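Local coordinates for protein gamma-glutamyltranspeptidase (Streptomyces lincolnensis, PDB 6J3A) that is a gamma-glutamyltranspeptidase homologue of the Ntn-hydrolase clan, related to LmbA, and probably cleaves or transfers gamma-glutamyl-type amide groups, at residues G267-Q278 with R480-D491; R316-A324 with L469-R480. One frame throughout, in Å; residues are numbered along the deposited sequence.

Contact 1: G267-Q278 with R480-D491; sequences GWTVCKAGPWSQ and RTTLTPSIALRD
K272 reaches across to T484, P485 and S486 and ends in a cluster of oxygens. Its chain is bent at chi2 (-66°) and chi3, which curls NZ back to within 2.6 Å of T484 OG1 and 2.8 Å of S486 OG. P485 O, 2.9 Å from K272 NZ, is met from well above its carbonyl plane. D507 supplies a counter-charge, pairing with K272 NZ through one carboxylate oxygen and with T484 OG1 through the other. A water bound by A273 N gives its protons to T484 OG1 and P485 O, closing the end of the strand pair. Beyond it, strands 268-272 and 486-490 run antiparallel, with T269-L489 and C271-I487 as hydrogen-bonded pairs; L489 N lies 2.6 Å from T269 O. At the far end the R490 side chain leaves anti to the backbone N (chi1 -179°) and lays CD over the five-membered ring of W268, 3.9 Å from its centroid, while the guanidinium plane is turned 48° from the indole. F514 meets the same indole edge-to-face. On the other side of K272 the chain makes a type I turn, G274 to S277. W276 O accepts T481 N at 3.1 Å, and Q278 N returns a bond to T481 O at 2.9 Å. S277 OG bonds to G274 O and caps G279 N ahead of helix 280-288. V270 and W268 rest on helix 506-519, I487 on strand 61-66: neighbouring strands of an antiparallel sheet with a helix against it, as in the layered alpha-beta-beta-alpha Ntn-hydrolase fold.

Contact 2: R316-A324 with L469-R480; sequences REAWYGDAA and LPNSLTPGRRPR
The C-terminal end of helix 299-319 and the loop leaving it are clasped here by the long loop that precedes strand 486-490. P470 wedges its ring against the carbonyls of the helix end, CG 3.3 Å from A318 O and CB 3.4 Å from W319 O. Its own carbonyl O accepts A323 N at 2.7 Å and touches G321 CA. D322 extends with CG anti to its backbone N (chi1 -160°) and grips R478 twice. D322 OD2 takes R478 N at 3.1 Å on its anti lone pair, whereas R478 NH2, 2.9 Å from D322 OD1, comes from above the carboxylate plane. E258 holds the other amino group of R478. A water links D322 N, N471 OD1 and R478 O. Deeper in, R480 NH1 forms a salt bridge with E317 OE1 at 2.6 Å, the oxygen at the guanidinium edge but the hydrogen bond itself weak. R316 covers a face of the same guanidinium, their planes 28° apart; D504 and E317 probably offset the two like charges. Y320 and R316 lean on helix 280-288, and L473, farther along the loop, packs on helix 87-92.

How the contacts relate
Contacts 1 and 2 share R480, whose backbone leads into T481 and on to strand 486-490 while its side chain turns back to helix 299-319. Their centres lie 18 Å apart, yet they touch directly: P275 O is 3.2 Å from G321 N, a probable hydrogen bond joining the 274-277 turn to the loop after the helix. Beside it, R478 makes a cation-pi contact with W276, and E258 bonds both side chains. In well-studied bacterial gamma-glutamyltranspeptidases a pair of serines in the corresponding loop binds the alpha-carboxylate of the glutamyl group; by sequence T481 and T482 probably correspond to it. T481 OG1 hydrogen-bonds Q78, its backbone is held within contact 1, and contact 2 fixes R480.

Contact 1: G267-Q278 with R480-D491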
loop_
_atom_site.group_PDB
_atom_site.type_symbol
_atom_site.label_atom_id
_atom_site.label_comp_id
_atom_site.label_asym_id
_atom_site.label_seq_id
_atom_site.Cartn_x
_atom_site.Cartn_y
_atom_site.Cartn_z
ATOM N N GLY A 267 -18.052 -20.384 15.477
ATOM C CA GLY A 267 -17.571 -20.944 14.207
ATOM C C GLY A 267 -16.077 -20.826 13.971
ATOM O O GLY A 267 -15.523 -21.528 13.106
ATOM N N TRP A 268 -15.430 -19.928 14.722
ATOM C CA TRP A 268 -13.988 -19.698 14.645
ATOM C C TRP A 268 -13.230 -20.373 15.782
ATOM O O TRP A 268 -13.787 -20.653 16.847
ATOM C CB TRP A 268 -13.637 -18.203 14.713
ATOM C CG TRP A 268 -14.354 -17.289 13.780
ATOM C CD1 TRP A 268 -15.626 -16.824 13.917
ATOM C CD2 TRP A 268 -13.820 -16.658 12.606
ATOM N NE1 TRP A 268 -15.934 -15.970 12.887
ATOM C CE2 TRP A 268 -14.842 -15.848 12.070
ATOM C CE3 TRP A 268 -12.591 -16.716 11.947
ATOM C CZ2 TRP A 268 -14.671 -15.106 10.901
ATOM C CZ3 TRP A 268 -12.420 -15.974 10.789
ATOM C CH2 TRP A 268 -13.455 -15.180 10.277
ATOM N N THR A 269 -11.946 -20.603 15.531
ATOM C CA THR A 269 -10.971 -20.943 16.554
ATOM C C THR A 269 -9.875 -19.899 16.472
ATOM O O THR A 269 -9.315 -19.688 15.405
ATOM C CB THR A 269 -10.329 -22.317 16.305
ATOM O OG1 THR A 269 -11.358 -23.303 16.157
ATOM C CG2 THR A 269 -9.385 -22.709 17.456
ATOM N N VAL A 270 -9.559 -19.257 17.590
ATOM C CA VAL A 270 -8.419 -18.347 17.652
ATOM C C VAL A 270 -7.247 -19.070 18.301
ATOM O O VAL A 270 -7.417 -19.700 19.333
ATOM C CB VAL A 270 -8.740 -17.086 18.445
ATOM C CG1 VAL A 270 -7.576 -16.112 18.342
ATOM C CG2 VAL A 270 -10.009 -16.438 17.905
ATOM N N CYS A 271 -6.072 -18.970 17.680
ATOM C CA CYS A 271 -4.826 -19.546 18.199
ATOM C C CYS A 271 -3.892 -18.460 18.705
ATOM O O CYS A 271 -3.689 -17.450 18.029
ATOM C CB CYS A 271 -4.109 -20.355 17.114
ATOM S SG CYS A 271 -5.123 -21.709 16.481
ATOM N N LYS A 272 -3.313 -18.702 19.879
ATOM C CA LYS A 272 -2.399 -17.770 20.545
ATOM C C LYS A 272 -1.228 -18.509 21.153
ATOM O O LYS A 272 -1.223 -19.729 21.212
ATOM C CB LYS A 272 -3.133 -17.031 21.667
ATOM C CG LYS A 272 -4.379 -16.267 21.236
ATOM C CD LYS A 272 -4.062 -15.095 20.308
ATOM C CE LYS A 272 -3.486 -13.912 21.069
ATOM N NZ LYS A 272 -2.812 -12.923 20.184
ATOM N N ALA A 273 -0.244 -17.757 21.623
ATOM C CA ALA A 273 0.856 -18.329 22.411
ATOM C C ALA A 273 0.377 -18.620 23.818
ATOM O O ALA A 273 -0.500 -17.926 24.327
ATOM C CB ALA A 273 2.039 -17.378 22.455
ATOM N N GLY A 274 0.970 -19.639 24.436
ATOM C CA GLY A 274 0.647 -20.044 25.814
ATOM C C GLY A 274 0.814 -18.958 26.864
ATOM O O GLY A 274 1.404 -17.913 26.590
ATOM N N PRO A 275 0.340 -19.214 28.099
ATOM C CA PRO A 275 0.225 -18.163 29.135
ATOM C C PRO A 275 1.538 -17.608 29.704
ATOM O O PRO A 275 1.496 -16.695 30.537
ATOM C CB PRO A 275 -0.603 -18.835 30.232
ATOM C CG PRO A 275 -0.329 -20.293 30.067
ATOM C CD PRO A 275 0.180 -20.561 28.674
ATOM N N TRP A 276 2.681 -18.142 29.267
ATOM C CA TRP A 276 3.972 -17.422 29.379
ATOM C C TRP A 276 3.983 -16.105 28.559
ATOM O O TRP A 276 4.823 -15.230 28.791
ATOM C CB TRP A 276 5.173 -18.315 28.993
ATOM C CG TRP A 276 5.068 -18.917 27.632
ATOM C CD1 TRP A 276 4.576 -20.147 27.333
ATOM C CD2 TRP A 276 5.438 -18.316 26.381
ATOM N NE1 TRP A 276 4.606 -20.359 25.972
ATOM C CE2 TRP A 276 5.132 -19.251 25.363
ATOM C CE3 TRP A 276 6.002 -17.081 26.018
ATOM C CZ2 TRP A 276 5.373 -18.996 24.005
ATOM C CZ3 TRP A 276 6.240 -16.823 24.655
ATOM C CH2 TRP A 276 5.928 -17.780 23.672
ATOM N N SER A 277 3.084 -15.993 27.582
ATOM C CA SER A 277 2.737 -14.715 26.974
ATOM C C SER A 277 1.421 -14.214 27.572
ATOM O O SER A 277 0.761 -14.937 28.304
ATOM C CB SER A 277 2.599 -14.885 25.462
ATOM O OG SER A 277 1.358 -15.492 25.128
ATOM N N GLN A 278 1.024 -12.991 27.234
ATOM C CA GLN A 278 -0.354 -12.535 27.507
ATOM C C GLN A 278 -1.384 -13.121 26.526
ATOM O O GLN A 278 -2.584 -12.832 26.646
ATOM C CB GLN A 278 -0.457 -11.000 27.482
ATOM C CG GLN A 278 -0.270 -10.341 26.108
ATOM C CD GLN A 278 -0.663 -8.866 26.068
ATOM O OE1 GLN A 278 -0.071 -8.088 25.329
ATOM N NE2 GLN A 278 -1.679 -8.481 26.840
ATOM N N ARG A 480 6.747 -12.881 31.734
ATOM C CA ARG A 480 5.412 -12.802 31.188
ATOM C C ARG A 480 5.385 -11.730 30.103
ATOM O O ARG A 480 5.332 -10.538 30.398
ATOM C CB ARG A 480 4.421 -12.499 32.299
ATOM C CG ARG A 480 2.991 -12.828 31.952
ATOM C CD ARG A 480 2.189 -11.563 31.833
ATOM N NE ARG A 480 1.892 -10.991 33.142
ATOM C CZ ARG A 480 1.765 -9.690 33.408
ATOM N NH1 ARG A 480 1.475 -9.316 34.650
ATOM N NH2 ARG A 480 1.945 -8.755 32.464
ATOM N N THR A 481 5.408 -12.169 28.846
ATOM C CA THR A 481 5.721 -11.286 27.707
ATOM C C THR A 481 4.454 -10.740 27.036
ATOM O O THR A 481 3.450 -11.459 26.920
ATOM C CB THR A 481 6.656 -12.005 26.698
ATOM O OG1 THR A 481 7.164 -11.067 25.747
ATOM C CG2 THR A 481 5.974 -13.156 25.969
ATOM N N THR A 482 4.498 -9.469 26.620
ATOM C CA THR A 482 3.345 -8.826 25.952
ATOM C C THR A 482 3.140 -9.266 24.492
ATOM O O THR A 482 2.066 -9.066 23.927
ATOM C CB THR A 482 3.430 -7.289 25.986
ATOM O OG1 THR A 482 4.745 -6.869 25.605
ATOM C CG2 THR A 482 3.097 -6.780 27.375
ATOM N N LEU A 483 4.169 -9.880 23.913
ATOM C CA LEU A 483 4.203 -10.257 22.504
ATOM C C LEU A 483 3.224 -11.385 22.232
ATOM O O LEU A 483 3.337 -12.462 22.815
ATOM C CB LEU A 483 5.618 -10.691 22.118
ATOM C CG LEU A 483 6.752 -9.758 22.588
ATOM C CD1 LEU A 483 8.066 -10.198 21.962
ATOM C CD2 LEU A 483 6.456 -8.276 22.332
ATOM N N THR A 484 2.285 -11.140 21.322
ATOM C CA THR A 484 1.143 -12.008 21.170
ATOM C C THR A 484 0.537 -11.981 19.765
ATOM O O THR A 484 -0.482 -11.322 19.520
ATOM C CB THR A 484 0.081 -11.711 22.250
ATOM O OG1 THR A 484 -1.061 -12.532 22.016
ATOM C CG2 THR A 484 -0.321 -10.226 22.287
ATOM N N PRO A 485 1.140 -12.742 18.837
ATOM C CA PRO A 485 0.525 -12.884 17.515
ATOM C C PRO A 485 -0.721 -13.773 17.551
ATOM O O PRO A 485 -0.973 -14.453 18.551
ATOM C CB PRO A 485 1.632 -13.526 16.667
ATOM C CG PRO A 485 2.511 -14.228 17.639
ATOM C CD PRO A 485 2.350 -13.570 18.982
ATOM N N SER A 486 -1.469 -13.777 16.453
ATOM C CA SER A 486 -2.715 -14.541 16.341
ATOM C C SER A 486 -2.798 -15.276 15.020
ATOM O O SER A 486 -2.281 -14.810 13.995
ATOM C CB SER A 486 -3.935 -13.622 16.435
ATOM O OG SER A 486 -3.857 -12.767 17.561
ATOM N N ILE A 487 -3.439 -16.436 15.065
ATOM C CA ILE A 487 -3.928 -17.105 13.872
ATOM C C ILE A 487 -5.382 -17.500 14.137
ATOM O O ILE A 487 -5.705 -18.030 15.196
ATOM C CB ILE A 487 -3.043 -18.313 13.476
ATOM C CG1 ILE A 487 -1.737 -17.808 12.853
ATOM C CG2 ILE A 487 -3.778 -19.221 12.490
ATOM C CD1 ILE A 487 -0.810 -18.880 12.313
ATOM N N ALA A 488 -6.261 -17.230 13.180
ATOM C CA ALA A 488 -7.676 -17.587 13.322
ATOM C C ALA A 488 -8.057 -18.669 12.339
ATOM O O ALA A 488 -7.693 -18.610 11.172
ATOM C CB ALA A 488 -8.579 -16.379 13.148
ATOM N N LEU A 489 -8.771 -19.667 12.849
ATOM C CA LEU A 489 -9.388 -20.708 12.043
ATOM C C LEU A 489 -10.882 -20.426 11.874
ATOM O O LEU A 489 -11.510 -19.803 12.739
ATOM C CB LEU A 489 -9.191 -22.083 12.690
ATOM C CG LEU A 489 -7.849 -22.394 13.363
ATOM C CD1 LEU A 489 -7.801 -23.833 13.853
ATOM C CD2 LEU A 489 -6.699 -22.152 12.407
ATOM N N ARG A 490 -11.434 -20.875 10.753
ATOM C CA ARG A 490 -12.884 -20.901 10.545
ATOM C C ARG A 490 -13.212 -22.335 10.179
ATOM O O ARG A 490 -12.680 -22.846 9.193
ATOM C CB ARG A 490 -13.292 -19.934 9.430
ATOM C CG ARG A 490 -14.782 -19.856 9.141
ATOM C CD ARG A 490 -15.527 -19.108 10.230
ATOM N NE ARG A 490 -16.947 -18.948 9.897
ATOM C CZ ARG A 490 -17.884 -19.902 9.985
ATOM N NH1 ARG A 490 -17.594 -21.136 10.408
ATOM N NH2 ARG A 490 -19.138 -19.616 9.639
ATOM N N ASP A 491 -14.051 -22.984 10.994
ATOM C CA ASP A 491 -14.388 -24.406 10.824
ATOM C C ASP A 491 -13.118 -25.291 10.843
ATOM O O ASP A 491 -12.991 -26.268 10.087
ATOM C CB ASP A 491 -15.198 -24.596 9.521
ATOM C CG ASP A 491 -16.416 -25.506 9.686
ATOM O OD1 ASP A 491 -17.114 -25.444 10.720
ATOM O OD2 ASP A 491 -16.701 -26.265 8.739
HETATM O O HOH W 1 0.005 -14.894 21.108
#

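Contact 2: R316-A324 with L469-R480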
loop_
_atom_site.group_PDB
_atom_site.type_symbol
_atom_site.label_atom_id
_atom_site.label_comp_id
_atom_site.label_asym_id
_atom_site.label_seq_id
_atom_site.Cartn_x
_atom_site.Cartn_y
_atom_site.Cartn_z
ATOM N N ARG A 316 -5.018 -12.325 33.961
ATOM C CA ARG A 316 -3.658 -12.279 33.415
ATOM C C ARG A 316 -2.602 -11.962 34.489
ATOM O O ARG A 316 -1.598 -12.664 34.623
ATOM C CB ARG A 316 -3.569 -11.256 32.293
ATOM C CG ARG A 316 -2.215 -11.224 31.596
ATOM C CD ARG A 316 -2.031 -9.977 30.756
ATOM N NE ARG A 316 -1.561 -8.832 31.542
ATOM C CZ ARG A 316 -1.071 -7.700 31.039
ATOM N NH1 ARG A 316 -0.675 -6.730 31.858
ATOM N NH2 ARG A 316 -0.950 -7.531 29.728
ATOM N N GLU A 317 -2.850 -10.897 35.242
ATOM C CA GLU A 317 -1.945 -10.461 36.303
ATOM C C GLU A 317 -1.808 -11.474 37.438
ATOM O O GLU A 317 -0.703 -11.743 37.922
ATOM C CB GLU A 317 -2.427 -9.134 36.893
ATOM C CG GLU A 317 -1.436 -8.493 37.857
ATOM C CD GLU A 317 -0.064 -8.325 37.235
ATOM O OE1 GLU A 317 0.013 -7.776 36.117
ATOM O OE2 GLU A 317 0.930 -8.769 37.835
ATOM N N ALA A 318 -2.946 -11.993 37.877
ATOM C CA ALA A 318 -3.004 -12.979 38.959
ATOM C C ALA A 318 -2.407 -14.332 38.600
ATOM O O ALA A 318 -1.714 -14.930 39.416
ATOM C CB ALA A 318 -4.442 -13.167 39.417
ATOM N N TRP A 319 -2.683 -14.809 37.391
ATOM C CA TRP A 319 -2.440 -16.210 37.039
ATOM C C TRP A 319 -1.348 -16.470 36.003
ATOM O O TRP A 319 -0.785 -17.566 35.988
ATOM C CB TRP A 319 -3.762 -16.874 36.615
ATOM C CG TRP A 319 -4.793 -16.794 37.712
ATOM C CD1 TRP A 319 -5.942 -16.056 37.718
ATOM C CD2 TRP A 319 -4.725 -17.439 38.980
ATOM N NE1 TRP A 319 -6.606 -16.220 38.905
ATOM C CE2 TRP A 319 -5.874 -17.058 39.704
ATOM C CE3 TRP A 319 -3.799 -18.312 39.578
ATOM C CZ2 TRP A 319 -6.128 -17.521 40.998
ATOM C CZ3 TRP A 319 -4.041 -18.767 40.860
ATOM C CH2 TRP A 319 -5.203 -18.373 41.558
ATOM N N TYR A 320 -1.026 -15.489 35.153
ATOM C CA TYR A 320 -0.125 -15.757 34.010
ATOM C C TYR A 320 1.328 -15.614 34.395
ATOM O O TYR A 320 1.686 -14.848 35.292
ATOM C CB TYR A 320 -0.392 -14.858 32.804
ATOM C CG TYR A 320 -1.710 -15.061 32.078
ATOM C CD1 TYR A 320 -2.857 -15.544 32.728
ATOM C CD2 TYR A 320 -1.831 -14.703 30.733
ATOM C CE1 TYR A 320 -4.062 -15.678 32.057
ATOM C CE2 TYR A 320 -3.037 -14.834 30.058
ATOM C CZ TYR A 320 -4.150 -15.319 30.727
ATOM O OH TYR A 320 -5.347 -15.457 30.062
ATOM N N GLY A 321 2.162 -16.347 33.670
ATOM C CA GLY A 321 3.593 -16.361 33.915
ATOM C C GLY A 321 4.199 -17.691 33.531
ATOM O O GLY A 321 3.526 -18.553 32.964
ATOM N N ASP A 322 5.487 -17.839 33.828
ATOM C CA ASP A 322 6.215 -19.087 33.580
ATOM C C ASP A 322 6.927 -19.647 34.820
ATOM O O ASP A 322 7.672 -20.622 34.702
ATOM C CB ASP A 322 7.237 -18.872 32.462
ATOM C CG ASP A 322 7.686 -20.169 31.810
ATOM O OD1 ASP A 322 6.843 -21.074 31.592
ATOM O OD2 ASP A 322 8.891 -20.269 31.487
ATOM N N ALA A 323 6.674 -19.069 36.001
ATOM C CA ALA A 323 7.258 -19.566 37.260
ATOM C C ALA A 323 6.345 -20.544 38.013
ATOM O O ALA A 323 6.666 -20.955 39.137
ATOM C CB ALA A 323 7.638 -18.403 38.168
ATOM N N ALA A 324 5.228 -20.914 37.388
ATOM C CA ALA A 324 4.230 -21.797 37.983
ATOM C C ALA A 324 3.309 -22.355 36.905
ATOM O O ALA A 324 3.321 -21.899 35.762
ATOM C CB ALA A 324 3.410 -21.044 39.026
ATOM N N LEU A 469 5.087 -16.180 43.099
ATOM C CA LEU A 469 4.058 -15.759 42.128
ATOM C C LEU A 469 4.291 -16.421 40.767
ATOM O O LEU A 469 5.427 -16.797 40.464
ATOM C CB LEU A 469 4.052 -14.242 41.962
ATOM C CG LEU A 469 3.975 -13.362 43.207
ATOM C CD1 LEU A 469 4.462 -11.970 42.850
ATOM C CD2 LEU A 469 2.566 -13.297 43.768
ATOM N N PRO A 470 3.227 -16.552 39.938
ATOM C CA PRO A 470 3.383 -17.139 38.593
ATOM C C PRO A 470 4.400 -16.405 37.700
ATOM O O PRO A 470 5.063 -17.047 36.872
ATOM C CB PRO A 470 1.971 -17.033 37.983
ATOM C CG PRO A 470 1.042 -16.767 39.109
ATOM C CD PRO A 470 1.842 -16.091 40.180
ATOM N N ASN A 471 4.492 -15.082 37.879
ATOM C CA ASN A 471 5.451 -14.200 37.166
ATOM C C ASN A 471 6.574 -13.604 38.063
ATOM O O ASN A 471 7.054 -12.491 37.823
ATOM C CB ASN A 471 4.667 -13.056 36.488
ATOM C CG ASN A 471 5.482 -12.298 35.447
ATOM O OD1 ASN A 471 6.330 -12.869 34.759
ATOM N ND2 ASN A 471 5.212 -11.000 35.325
ATOM N N SER A 472 6.982 -14.352 39.087
ATOM C CA SER A 472 8.140 -14.019 39.916
ATOM C C SER A 472 9.360 -14.184 39.048
ATOM O O SER A 472 9.439 -15.161 38.305
ATOM C CB SER A 472 8.275 -14.995 41.098
ATOM O OG SER A 472 7.323 -14.742 42.118
ATOM N N LEU A 473 10.306 -13.249 39.142
ATOM C CA LEU A 473 11.564 -13.360 38.412
ATOM C C LEU A 473 12.223 -14.680 38.798
ATOM O O LEU A 473 12.484 -14.928 39.976
ATOM C CB LEU A 473 12.485 -12.184 38.728
ATOM C CG LEU A 473 13.910 -12.280 38.156
ATOM C CD1 LEU A 473 13.898 -12.372 36.634
ATOM C CD2 LEU A 473 14.761 -11.109 38.623
ATOM N N THR A 474 12.451 -15.538 37.813
ATOM C CA THR A 474 12.894 -16.898 38.093
ATOM C C THR A 474 13.931 -17.363 37.069
ATOM O O THR A 474 13.671 -17.325 35.866
ATOM C CB THR A 474 11.702 -17.887 38.130
ATOM O OG1 THR A 474 10.695 -17.404 39.032
ATOM C CG2 THR A 474 12.149 -19.258 38.605
ATOM N N PRO A 475 15.110 -17.811 37.543
ATOM C CA PRO A 475 16.135 -18.389 36.653
ATOM C C PRO A 475 15.597 -19.497 35.755
ATOM O O PRO A 475 14.885 -20.365 36.236
ATOM C CB PRO A 475 17.160 -18.970 37.626
ATOM C CG PRO A 475 17.007 -18.166 38.863
ATOM C CD PRO A 475 15.571 -17.735 38.941
ATOM N N GLY A 476 15.916 -19.436 34.464
ATOM C CA GLY A 476 15.500 -20.453 33.484
ATOM C C GLY A 476 14.043 -20.374 33.041
ATOM O O GLY A 476 13.533 -21.294 32.401
ATOM N N ARG A 477 13.383 -19.266 33.372
ATOM C CA ARG A 477 11.971 -19.056 33.083
ATOM C C ARG A 477 11.743 -17.789 32.280
ATOM O O ARG A 477 12.447 -16.797 32.465
ATOM C CB ARG A 477 11.207 -18.971 34.396
ATOM C CG ARG A 477 10.563 -20.273 34.814
ATOM C CD ARG A 477 11.440 -21.490 34.628
ATOM N NE ARG A 477 11.011 -22.553 35.521
ATOM C CZ ARG A 477 10.475 -23.726 35.170
ATOM N NH1 ARG A 477 10.131 -24.565 36.140
ATOM N NH2 ARG A 477 10.271 -24.082 33.896
ATOM N N ARG A 478 10.746 -17.828 31.395
ATOM C CA ARG A 478 10.419 -16.663 30.577
ATOM C C ARG A 478 9.715 -15.631 31.417
ATOM O O ARG A 478 8.901 -15.979 32.263
ATOM C CB ARG A 478 9.470 -16.976 29.427
ATOM C CG ARG A 478 9.981 -17.972 28.405
ATOM C CD ARG A 478 9.420 -19.334 28.711
ATOM N NE ARG A 478 8.871 -20.008 27.552
ATOM C CZ ARG A 478 7.933 -20.956 27.596
ATOM N NH1 ARG A 478 7.512 -21.496 26.468
ATOM N NH2 ARG A 478 7.391 -21.365 28.740
ATOM N N PRO A 479 9.991 -14.350 31.160
ATOM C CA PRO A 479 9.101 -13.366 31.742
ATOM C C PRO A 479 7.739 -13.426 31.053
ATOM O O PRO A 479 7.602 -13.949 29.930
ATOM C CB PRO A 479 9.796 -12.041 31.434
ATOM C CG PRO A 479 10.552 -12.305 30.183
ATOM C CD PRO A 479 10.959 -13.745 30.228
ATOM N N ARG A 480 6.747 -12.881 31.734
ATOM C CA ARG A 480 5.412 -12.802 31.188
ATOM C C ARG A 480 5.385 -11.730 30.103
ATOM O O ARG A 480 5.332 -10.538 30.398
ATOM C CB ARG A 480 4.421 -12.499 32.299
ATOM C CG ARG A 480 2.991 -12.828 31.952
ATOM C CD ARG A 480 2.189 -11.563 31.833
ATOM N NE ARG A 480 1.892 -10.991 33.142
ATOM C CZ ARG A 480 1.765 -9.690 33.408
ATOM N NH1 ARG A 480 1.475 -9.316 34.650
ATOM N NH2 ARG A 480 1.945 -8.755 32.464
HETATM O O HOH W 2 7.163 -15.214 34.073
#